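Local coordinates for NIPSNAP domain protein (Burkholderia xenovorans, PDB 5K9F) that is of unknown function but belongs to the NipSnap family of the dimeric alpha-beta barrel clan and binds oxamic acid in a pocket between its sheet and helices, at residues S24-L29 against G92-R97; E12-W17 against V59-G64. All coordinates share one frame; numbering follows the deposited sequence. Where two conformers were deposited one is given.

Interaction 1. Residues S24-L29 against G92-R97; sequences STFLSL and GSMIER. With OXM (oxamic acid), chain B.
Met94 reaches across to helix 23-33 and meets three of its residues with two atoms. Its thioether sulfur SD lies 3.8 Å from the backbone N of Phe26, and it also touches Phe26 CB and, at 3.9 Å, the methyl CG2 of Thr25, whose side chain it crosses at about a right angle. The end methyl CE goes further, to 3.9 Å from Leu29 CD2. A bend at the last torsion (chi3 -90°) turns CE off the line of the extended CB-CG-SD chain and lays it beside Phe26 CA, in the groove between Phe26 and Leu29. An unbranched, flexible methionine suits this place, since it can follow the surface of one turn of the helix.

The aromatic part belongs to Phe26. With CG anti to the backbone N (chi1 -179°), the ring stands off the helix toward Ile95, and its CE2 comes 4.1 Å from Ile95 CD1; the two side chains meet obliquely. Around them, Phe26 also packs on Tyr48 and Leu18, while Leu29 rests on Phe87 and Ala91 of helix 82-91.

The same two side chains meet the ligand through carbon: Ile95 CD1 lies 3.7 Å from O2 of oxamic acid, and Phe26 CZ is 3.9 Å from O1, which sits at the ring edge, near its plane.

No hydrogen bond joins the two segments. The helix and the turn that leads into strand 95-105 probably hold together by close packing and dispersion, and Phe26 and Ile95 line the oxamic acid pocket with hydrocarbon, consistent with polar recognition coming mainly from other groups.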
ATOM      1  N   SER A  24     -18.246 -17.914  -3.241  1.00 18.08           N
ATOM      2  CA  SER A  24     -18.838 -19.223  -3.500  0.56 17.85           C
ATOM      3  C   SER A  24     -19.638 -19.224  -4.799  1.00 19.12           C
ATOM      4  O   SER A  24     -19.630 -20.223  -5.534  1.00 22.46           O
ATOM      5  CB  SER A  24     -19.702 -19.663  -2.320  0.56 24.04           C
ATOM      6  OG  SER A  24     -20.817 -18.815  -2.154  0.56 22.43           O
ATOM      7  N   THR A  25     -20.315 -18.119  -5.115  1.00 18.02           N
ATOM      8  CA  THR A  25     -21.038 -18.028  -6.381  1.00 19.40           C
ATOM      9  C   THR A  25     -20.077 -18.083  -7.562  1.00 17.48           C
ATOM     10  O   THR A  25     -20.327 -18.792  -8.549  1.00 19.21           O
ATOM     11  CB  THR A  25     -21.855 -16.736  -6.424  1.00 22.10           C
ATOM     12  OG1 THR A  25     -22.825 -16.745  -5.371  1.00 23.56           O
ATOM     13  CG2 THR A  25     -22.578 -16.594  -7.754  1.00 22.17           C
ATOM     14  N   PHE A  26     -18.967 -17.346  -7.470  1.00 15.31           N
ATOM     15  CA  PHE A  26     -17.977 -17.344  -8.543  1.00 14.19           C
ATOM     16  C   PHE A  26     -17.390 -18.735  -8.744  1.00 16.92           C
ATOM     17  O   PHE A  26     -17.286 -19.219  -9.880  1.00 16.94           O
ATOM     18  CB  PHE A  26     -16.870 -16.330  -8.237  1.00 14.73           C
ATOM     19  CG  PHE A  26     -15.811 -16.249  -9.304  1.00 17.08           C
ATOM     20  CD1 PHE A  26     -14.703 -17.087  -9.268  1.00 14.77           C
ATOM     21  CD2 PHE A  26     -15.925 -15.339 -10.344  1.00 22.11           C
ATOM     22  CE1 PHE A  26     -13.742 -17.032 -10.248  1.00 17.20           C
ATOM     23  CE2 PHE A  26     -14.960 -15.266 -11.329  1.00 21.19           C
ATOM     24  CZ  PHE A  26     -13.864 -16.119 -11.285  1.00 21.75           C
ATOM     25  N   LEU A  27     -16.990 -19.391  -7.653  1.00 16.83           N
ATOM     26  CA  LEU A  27     -16.339 -20.693  -7.781  1.00 15.78           C
ATOM     27  C   LEU A  27     -17.291 -21.737  -8.350  1.00 17.02           C
ATOM     28  O   LEU A  27     -16.875 -22.593  -9.131  1.00 19.52           O
ATOM     29  CB  LEU A  27     -15.787 -21.153  -6.429  1.00 16.28           C
ATOM     30  CG  LEU A  27     -14.577 -20.348  -5.944  1.00 18.13           C
ATOM     31  CD1 LEU A  27     -14.172 -20.828  -4.552  1.00 17.51           C
ATOM     32  CD2 LEU A  27     -13.412 -20.452  -6.931  1.00 18.46           C
ATOM     33  N   SER A  28     -18.565 -21.689  -7.958  1.00 20.15           N
ATOM     34  CA  SER A  28     -19.539 -22.626  -8.508  0.58 21.13           C
ATOM     35  C   SER A  28     -19.759 -22.389  -9.995  1.00 19.24           C
ATOM     36  O   SER A  28     -19.827 -23.347 -10.779  1.00 20.10           O
ATOM     37  CB  SER A  28     -20.860 -22.512  -7.752  0.58 22.84           C
ATOM     38  OG  SER A  28     -20.721 -23.002  -6.435  0.58 26.82           O
ATOM     39  N   LEU A  29     -19.893 -21.125 -10.397  1.00 19.10           N
ATOM     40  CA  LEU A  29     -20.108 -20.803 -11.804  1.00 20.53           C
ATOM     41  C   LEU A  29     -18.885 -21.157 -12.639  1.00 19.08           C
ATOM     42  O   LEU A  29     -19.016 -21.709 -13.741  1.00 21.33           O
ATOM     43  CB  LEU A  29     -20.445 -19.318 -11.939  1.00 21.50           C
ATOM     44  CG  LEU A  29     -20.846 -18.779 -13.309  1.00 26.28           C
ATOM     45  CD1 LEU A  29     -22.116 -19.434 -13.820  1.00 27.54           C
ATOM     46  CD2 LEU A  29     -21.024 -17.272 -13.200  1.00 28.34           C
ATOM     47  N   GLY A  92     -18.174 -12.002 -15.107  1.00 24.80           N
ATOM     48  CA  GLY A  92     -17.250 -10.887 -14.996  1.00 25.46           C
ATOM     49  C   GLY A  92     -17.672  -9.825 -14.006  1.00 26.38           C
ATOM     50  O   GLY A  92     -16.817  -9.183 -13.390  1.00 28.44           O
ATOM     51  N   SER A  93     -18.983  -9.628 -13.825  1.00 22.77           N
ATOM     52  CA  SER A  93     -19.453  -8.573 -12.937  1.00 25.32           C
ATOM     53  C   SER A  93     -19.044  -8.807 -11.485  1.00 26.63           C
ATOM     54  O   SER A  93     -19.058  -7.858 -10.693  1.00 26.98           O
ATOM     55  CB  SER A  93     -20.975  -8.414 -13.041  1.00 30.66           C
ATOM     56  OG  SER A  93     -21.685  -9.441 -12.366  1.00 28.96           O
ATOM     57  N   MET A  94     -18.666 -10.033 -11.114  1.00 17.48           N
ATOM     58  CA  MET A  94     -18.211 -10.273  -9.751  1.00 15.80           C
ATOM     59  C   MET A  94     -16.779  -9.807  -9.519  1.00 14.31           C
ATOM     60  O   MET A  94     -16.357  -9.701  -8.367  1.00 14.96           O
ATOM     61  CB  MET A  94     -18.333 -11.767  -9.402  1.00 16.53           C
ATOM     62  CG  MET A  94     -19.772 -12.216  -9.235  1.00 18.50           C
ATOM     63  SD  MET A  94     -19.924 -13.986  -8.894  1.00 21.33           S
ATOM     64  CE  MET A  94     -20.043 -14.630 -10.550  1.00 21.27           C
ATOM     65  N   ILE A  95     -16.026  -9.510 -10.577  1.00 17.50           N
ATOM     66  CA  ILE A  95     -14.603  -9.206 -10.440  1.00 16.16           C
ATOM     67  C   ILE A  95     -14.404  -7.698 -10.305  1.00 18.20           C
ATOM     68  O   ILE A  95     -14.790  -6.925 -11.193  1.00 22.20           O
ATOM     69  CB  ILE A  95     -13.808  -9.758 -11.627  1.00 15.52           C
ATOM     70  CG1 ILE A  95     -13.885 -11.283 -11.644  1.00 19.20           C
ATOM     71  CG2 ILE A  95     -12.358  -9.323 -11.529  1.00 17.03           C
ATOM     72  CD1 ILE A  95     -13.185 -11.880 -12.841  1.00 22.48           C
ATOM     73  N   GLU A  96     -13.801  -7.276  -9.190  1.00 14.43           N
ATOM     74  CA  GLU A  96     -13.560  -5.851  -8.961  1.00 15.26           C
ATOM     75  C   GLU A  96     -12.173  -5.407  -9.400  1.00 13.60           C
ATOM     76  O   GLU A  96     -12.008  -4.269  -9.877  1.00 17.46           O
ATOM     77  CB  GLU A  96     -13.757  -5.504  -7.483  1.00 16.78           C
ATOM     78  CG  GLU A  96     -15.201  -5.634  -7.030  1.00 24.88           C
ATOM     79  CD  GLU A  96     -15.405  -5.087  -5.631  1.00 26.71           C
ATOM     80  OE1 GLU A  96     -14.398  -4.850  -4.931  1.00 39.34           O
ATOM     81  OE2 GLU A  96     -16.567  -4.893  -5.239  1.00 32.01           O
ATOM     82  N   ARG A  97     -11.183  -6.281  -9.281  1.00 13.12           N
ATOM     83  CA  ARG A  97      -9.792  -5.918  -9.523  1.00 12.36           C
ATOM     84  C   ARG A  97      -9.013  -7.189  -9.841  1.00 12.08           C
ATOM     85  O   ARG A  97      -9.348  -8.267  -9.345  1.00 12.86           O
ATOM     86  CB  ARG A  97      -9.225  -5.210  -8.280  1.00 18.47           C
ATOM     87  CG  ARG A  97      -7.775  -4.860  -8.361  1.00 30.04           C
ATOM     88  CD  ARG A  97      -7.469  -3.690  -7.446  1.00 41.82           C
ATOM     89  NE  ARG A  97      -7.412  -4.054  -6.036  1.00 38.34           N
ATOM     90  CZ  ARG A  97      -6.321  -4.524  -5.444  1.00 34.32           C
ATOM     91  NH1 ARG A  97      -5.218  -4.709  -6.154  1.00 26.51           N
ATOM     92  NH2 ARG A  97      -6.331  -4.810  -4.152  1.00 31.28           N
TER
HETATM   93  C1  OXM B 201     -11.496 -15.712 -15.243  1.00 26.20           C
HETATM   94  N1  OXM B 201     -10.195 -15.648 -15.507  1.00 17.97           N
HETATM   95  O1  OXM B 201     -12.029 -16.679 -14.657  1.00 30.18           O
HETATM   96  C2  OXM B 201     -12.383 -14.596 -15.621  1.00 24.18           C
HETATM   97  O2  OXM B 201     -13.584 -14.665 -15.266  1.00 36.66           O
HETATM   98  O3  OXM B 201     -11.940 -13.617 -16.264  1.00 36.44           O

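Interaction 2. Residues E12-W17 against V59-G64. With OXM (oxamic acid), chain B.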
ATOM      1  N   GLU A  12       2.643 -18.541 -13.190  1.00 12.33           N
ATOM      2  CA  GLU A  12       1.876 -17.311 -13.054  1.00 11.58           C
ATOM      3  C   GLU A  12       0.951 -17.414 -11.851  1.00 17.24           C
ATOM      4  O   GLU A  12       0.220 -18.403 -11.714  1.00 13.51           O
ATOM      5  CB  GLU A  12       1.058 -17.031 -14.315  1.00 13.06           C
ATOM      6  CG  GLU A  12       0.206 -15.776 -14.149  1.00 13.17           C
ATOM      7  CD  GLU A  12      -0.655 -15.469 -15.371  1.00 16.58           C
ATOM      8  OE1 GLU A  12      -0.744 -16.334 -16.266  1.00 17.12           O
ATOM      9  OE2 GLU A  12      -1.251 -14.363 -15.424  1.00 16.99           O
ATOM     10  N   GLN A  13       0.984 -16.405 -10.970  1.00 10.58           N
ATOM     11  CA  GLN A  13       0.051 -16.344  -9.843  1.00 10.91           C
ATOM     12  C   GLN A  13      -0.877 -15.161 -10.076  1.00 13.35           C
ATOM     13  O   GLN A  13      -0.435 -14.007 -10.051  1.00 13.16           O
ATOM     14  CB  GLN A  13       0.758 -16.216  -8.489  1.00 11.58           C
ATOM     15  CG  GLN A  13      -0.282 -16.195  -7.353  1.00 13.96           C
ATOM     16  CD  GLN A  13       0.305 -16.353  -5.962  1.00 23.36           C
ATOM     17  OE1 GLN A  13      -0.385 -16.783  -5.043  1.00 35.85           O
ATOM     18  NE2 GLN A  13       1.559 -15.974  -5.794  1.00 26.50           N
ATOM     19  N   ARG A  14      -2.160 -15.445 -10.293  1.00 10.35           N
ATOM     20  CA  ARG A  14      -3.158 -14.416 -10.564  1.00 10.59           C
ATOM     21  C   ARG A  14      -4.054 -14.254  -9.350  1.00 11.98           C
ATOM     22  O   ARG A  14      -4.423 -15.238  -8.704  1.00 14.22           O
ATOM     23  CB  ARG A  14      -4.039 -14.775 -11.759  1.00 15.50           C
ATOM     24  CG  ARG A  14      -3.325 -14.855 -13.049  1.00 18.52           C
ATOM     25  CD  ARG A  14      -4.255 -15.372 -14.127  1.00 21.19           C
ATOM     26  NE  ARG A  14      -5.266 -14.418 -14.580  1.00 18.69           N
ATOM     27  CZ  ARG A  14      -5.032 -13.418 -15.436  1.00 19.09           C
ATOM     28  NH1 ARG A  14      -3.809 -13.195 -15.916  1.00 17.11           N
ATOM     29  NH2 ARG A  14      -6.022 -12.641 -15.820  1.00 18.91           N
ATOM     30  N   THR A  15      -4.423 -13.016  -9.053  1.00 10.26           N
ATOM     31  CA  THR A  15      -5.341 -12.742  -7.955  1.00 11.70           C
ATOM     32  C   THR A  15      -6.504 -11.931  -8.493  1.00 13.22           C
ATOM     33  O   THR A  15      -6.294 -10.909  -9.151  1.00 12.99           O
ATOM     34  CB  THR A  15      -4.664 -11.959  -6.814  1.00 10.87           C
ATOM     35  OG1 THR A  15      -3.571 -12.702  -6.259  1.00 13.53           O
ATOM     36  CG2 THR A  15      -5.659 -11.653  -5.685  1.00 12.96           C
ATOM     37  N   TYR A  16      -7.725 -12.357  -8.177  1.00 11.32           N
ATOM     38  CA  TYR A  16      -8.915 -11.558  -8.431  1.00 12.44           C
ATOM     39  C   TYR A  16      -9.522 -11.163  -7.095  1.00 13.87           C
ATOM     40  O   TYR A  16      -9.684 -12.008  -6.207  1.00 14.94           O
ATOM     41  CB  TYR A  16      -9.958 -12.325  -9.247  1.00 10.56           C
ATOM     42  CG  TYR A  16      -9.511 -12.806 -10.602  1.00 13.38           C
ATOM     43  CD1 TYR A  16     -10.251 -13.757 -11.277  1.00 15.39           C
ATOM     44  CD2 TYR A  16      -8.375 -12.292 -11.214  1.00 12.64           C
ATOM     45  CE1 TYR A  16      -9.867 -14.215 -12.518  1.00 16.11           C
ATOM     46  CE2 TYR A  16      -7.981 -12.747 -12.475  1.00 14.42           C
ATOM     47  CZ  TYR A  16      -8.737 -13.702 -13.109  1.00 18.32           C
ATOM     48  OH  TYR A  16      -8.357 -14.156 -14.350  1.00 21.21           O
ATOM     49  N   TRP A  17      -9.844  -9.881  -6.949  1.00 10.10           N
ATOM     50  CA  TRP A  17     -10.632  -9.395  -5.830  1.00 10.48           C
ATOM     51  C   TRP A  17     -12.079  -9.333  -6.283  1.00 14.72           C
ATOM     52  O   TRP A  17     -12.392  -8.642  -7.257  1.00 14.93           O
ATOM     53  CB  TRP A  17     -10.162  -8.013  -5.365  1.00 12.88           C
ATOM     54  CG  TRP A  17      -8.833  -8.000  -4.649  1.00 13.61           C
ATOM     55  CD1 TRP A  17      -8.630  -7.885  -3.296  1.00 14.55           C
ATOM     56  CD2 TRP A  17      -7.531  -8.090  -5.243  1.00 12.42           C
ATOM     57  NE1 TRP A  17      -7.291  -7.904  -3.018  1.00 15.71           N
ATOM     58  CE2 TRP A  17      -6.590  -8.027  -4.189  1.00 15.73           C
ATOM     59  CE3 TRP A  17      -7.069  -8.218  -6.556  1.00 11.77           C
ATOM     60  CZ2 TRP A  17      -5.219  -8.080  -4.412  1.00 14.26           C
ATOM     61  CZ3 TRP A  17      -5.704  -8.271  -6.778  1.00 12.78           C
ATOM     62  CH2 TRP A  17      -4.797  -8.192  -5.709  1.00 15.76           C
ATOM     63  N   VAL A  59      -9.782 -14.681  -4.991  0.54 11.76           N
ATOM     64  CA  VAL A  59      -9.486 -15.989  -5.561  0.54 12.63           C
ATOM     65  C   VAL A  59      -8.114 -15.914  -6.212  0.54 15.36           C
ATOM     66  O   VAL A  59      -7.805 -14.956  -6.931  0.54 14.56           O
ATOM     67  CB  VAL A  59     -10.567 -16.472  -6.545  0.54 10.35           C
ATOM     68  CG1 VAL A  59     -11.849 -16.831  -5.784  0.54 13.32           C
ATOM     69  CG2 VAL A  59     -10.853 -15.439  -7.622  0.54 10.59           C
ATOM     70  N   ILE A  60      -7.290 -16.917  -5.936  1.00 13.31           N
ATOM     71  CA  ILE A  60      -5.878 -16.931  -6.276  1.00 12.60           C
ATOM     72  C   ILE A  60      -5.613 -18.185  -7.085  1.00 11.92           C
ATOM     73  O   ILE A  60      -5.964 -19.290  -6.649  1.00 13.63           O
ATOM     74  CB  ILE A  60      -5.013 -16.897  -5.006  1.00 11.87           C
ATOM     75  CG1 ILE A  60      -5.245 -15.576  -4.263  1.00 13.24           C
ATOM     76  CG2 ILE A  60      -3.549 -17.058  -5.345  1.00 14.66           C
ATOM     77  CD1 ILE A  60      -4.630 -15.594  -2.878  1.00 21.59           C
ATOM     78  N   GLN A  61      -5.016 -18.024  -8.271  1.00 11.68           N
ATOM     79  CA  GLN A  61      -4.757 -19.184  -9.110  1.00 13.68           C
ATOM     80  C   GLN A  61      -3.302 -19.216  -9.546  1.00 14.34           C
ATOM     81  O   GLN A  61      -2.695 -18.181  -9.812  1.00 14.62           O
ATOM     82  CB  GLN A  61      -5.679 -19.218 -10.340  1.00 17.63           C
ATOM     83  CG  GLN A  61      -5.745 -17.955 -11.136  1.00 23.19           C
ATOM     84  CD  GLN A  61      -6.952 -17.929 -12.044  1.00 18.21           C
ATOM     85  OE1 GLN A  61      -6.896 -18.402 -13.172  1.00 24.09           O
ATOM     86  NE2 GLN A  61      -8.060 -17.383 -11.546  1.00 22.18           N
ATOM     87  N   LEU A  62      -2.741 -20.418  -9.602  1.00 11.26           N
ATOM     88  CA  LEU A  62      -1.386 -20.615 -10.089  0.64 11.83           C
ATOM     89  C   LEU A  62      -1.431 -21.521 -11.308  1.00 13.99           C
ATOM     90  O   LEU A  62      -2.053 -22.583 -11.276  1.00 13.73           O
ATOM     91  CB  LEU A  62      -0.476 -21.218  -9.016  0.64 14.06           C
ATOM     92  CG  LEU A  62      -0.074 -20.220  -7.923  0.64 13.19           C
ATOM     93  CD1 LEU A  62      -1.126 -20.145  -6.830  0.64 17.47           C
ATOM     94  CD2 LEU A  62       1.284 -20.586  -7.351  0.64 15.87           C
ATOM     95  N   TRP A  63      -0.769 -21.082 -12.377  1.00 11.94           N
ATOM     96  CA  TRP A  63      -0.688 -21.817 -13.638  1.00 11.36           C
ATOM     97  C   TRP A  63       0.769 -21.999 -14.026  1.00 13.29           C
ATOM     98  O   TRP A  63       1.579 -21.085 -13.855  1.00 15.75           O
ATOM     99  CB  TRP A  63      -1.405 -21.058 -14.768  1.00 14.72           C
ATOM    100  CG  TRP A  63      -2.874 -20.898 -14.560  1.00 14.50           C
ATOM    101  CD1 TRP A  63      -3.505 -19.853 -13.952  1.00 16.88           C
ATOM    102  CD2 TRP A  63      -3.898 -21.817 -14.952  1.00 15.28           C
ATOM    103  NE1 TRP A  63      -4.872 -20.064 -13.950  1.00 18.54           N
ATOM    104  CE2 TRP A  63      -5.131 -21.267 -14.548  1.00 15.75           C
ATOM    105  CE3 TRP A  63      -3.890 -23.063 -15.596  1.00 17.89           C
ATOM    106  CZ2 TRP A  63      -6.347 -21.913 -14.783  1.00 20.30           C
ATOM    107  CZ3 TRP A  63      -5.094 -23.696 -15.831  1.00 20.99           C
ATOM    108  CH2 TRP A  63      -6.304 -23.122 -15.415  1.00 23.76           C
ATOM    109  N   GLY A  64       1.102 -23.176 -14.554  1.00 14.15           N
ATOM    110  CA  GLY A  64       2.451 -23.475 -15.007  1.00 14.71           C
ATOM    111  C   GLY A  64       2.523 -23.513 -16.527  1.00 16.92           C
ATOM    112  O   GLY A  64       1.693 -24.148 -17.180  1.00 20.29           O
TER
HETATM  113  C1  OXM B 201     -11.496 -15.712 -15.243  1.00 26.20           C
HETATM  114  N1  OXM B 201     -10.195 -15.648 -15.507  1.00 17.97           N
HETATM  115  O1  OXM B 201     -12.029 -16.679 -14.657  1.00 30.18           O
HETATM  116  C2  OXM B 201     -12.383 -14.596 -15.621  1.00 24.18           C
HETATM  117  O2  OXM B 201     -13.584 -14.665 -15.266  1.00 36.66           O
HETATM  118  O3  OXM B 201     -11.940 -13.617 -16.264  1.00 36.44           O
HETATM  119  O   HOH W   1      -7.481 -15.330  -9.713  1.00 22.72           O
HETATM  120  O   HOH W   2      -7.682 -16.797 -14.904  1.00 28.48           O
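Tyr16 and Val59 pair across two antiparallel strands, with Tyr16 CB 3.6 Å from Val59 CG2. The backbones form the tight part: Glu12 with Trp63, Arg14 with Gln61 and Tyr16 with Val59 are hydrogen-bonded pairs, each closed by two bonds, Tyr16 N to Val59 O nearly straight (2.9 Å, 173°). On the face of Gln13, Thr15, Ile60 and Leu62, the aliphatic part of Gln13 runs alongside Leu62, and its NE2 is hydrogen-bonded to OE1 of Gln13 of a neighbouring subunit.

The face of Glu12, Arg14, Tyr16, Gln61 and Trp63 is looser, with polar groups and two ordered waters toward the ligand. Arg14, bent at chi3 (73°), grips Tyr16 OH side-on with NE and NH2, both 3.1 Å away in the guanidinium plane, while NH1 forms a salt bridge to Glu12 OE2, which also bonds Thr100 OG1; Glu12 OE1 pairs with Arg71. Arginine suits this place because one flat group can serve both partners. Gln61 is fixed by Trp63 NE1, which meets a lone pair of OE1 at 2.7 Å. One water over the Tyr16 ring takes a bond from Gln61 NE2; a second joins Tyr16 OH, Gln61 OE1 and oxamic acid N1.

Tyr16 OH lies 2.6 Å from N1, consistent with these strands lining the polar side of the pocket in a ferredoxin-like fold, as in the dimeric alpha-beta barrel clan.

Interaction 2 lies in the middle of the sheet and is buried; interaction 1 is farther from the centre of the chain and only partly buried, where helix 23-33 meets the turn leading into strand 95-105. That strand neighbours strand 10-18, so the contacts share one sheet: Glu96 N to Trp17 O (2.8 Å) and Arg97 O to Trp17 N (2.9 Å) are probable hydrogen bonds, with a classic bulge at Glu96 and Arg97 opposite Trp17. Ile95 CD1 packs on Tyr16 CD1 at 3.8 Å. Both reach the same oxamic acid, residues 24-29 and 92-97 with hydrocarbon, residues 12-17 and 59-64 with a phenol and an ordered water.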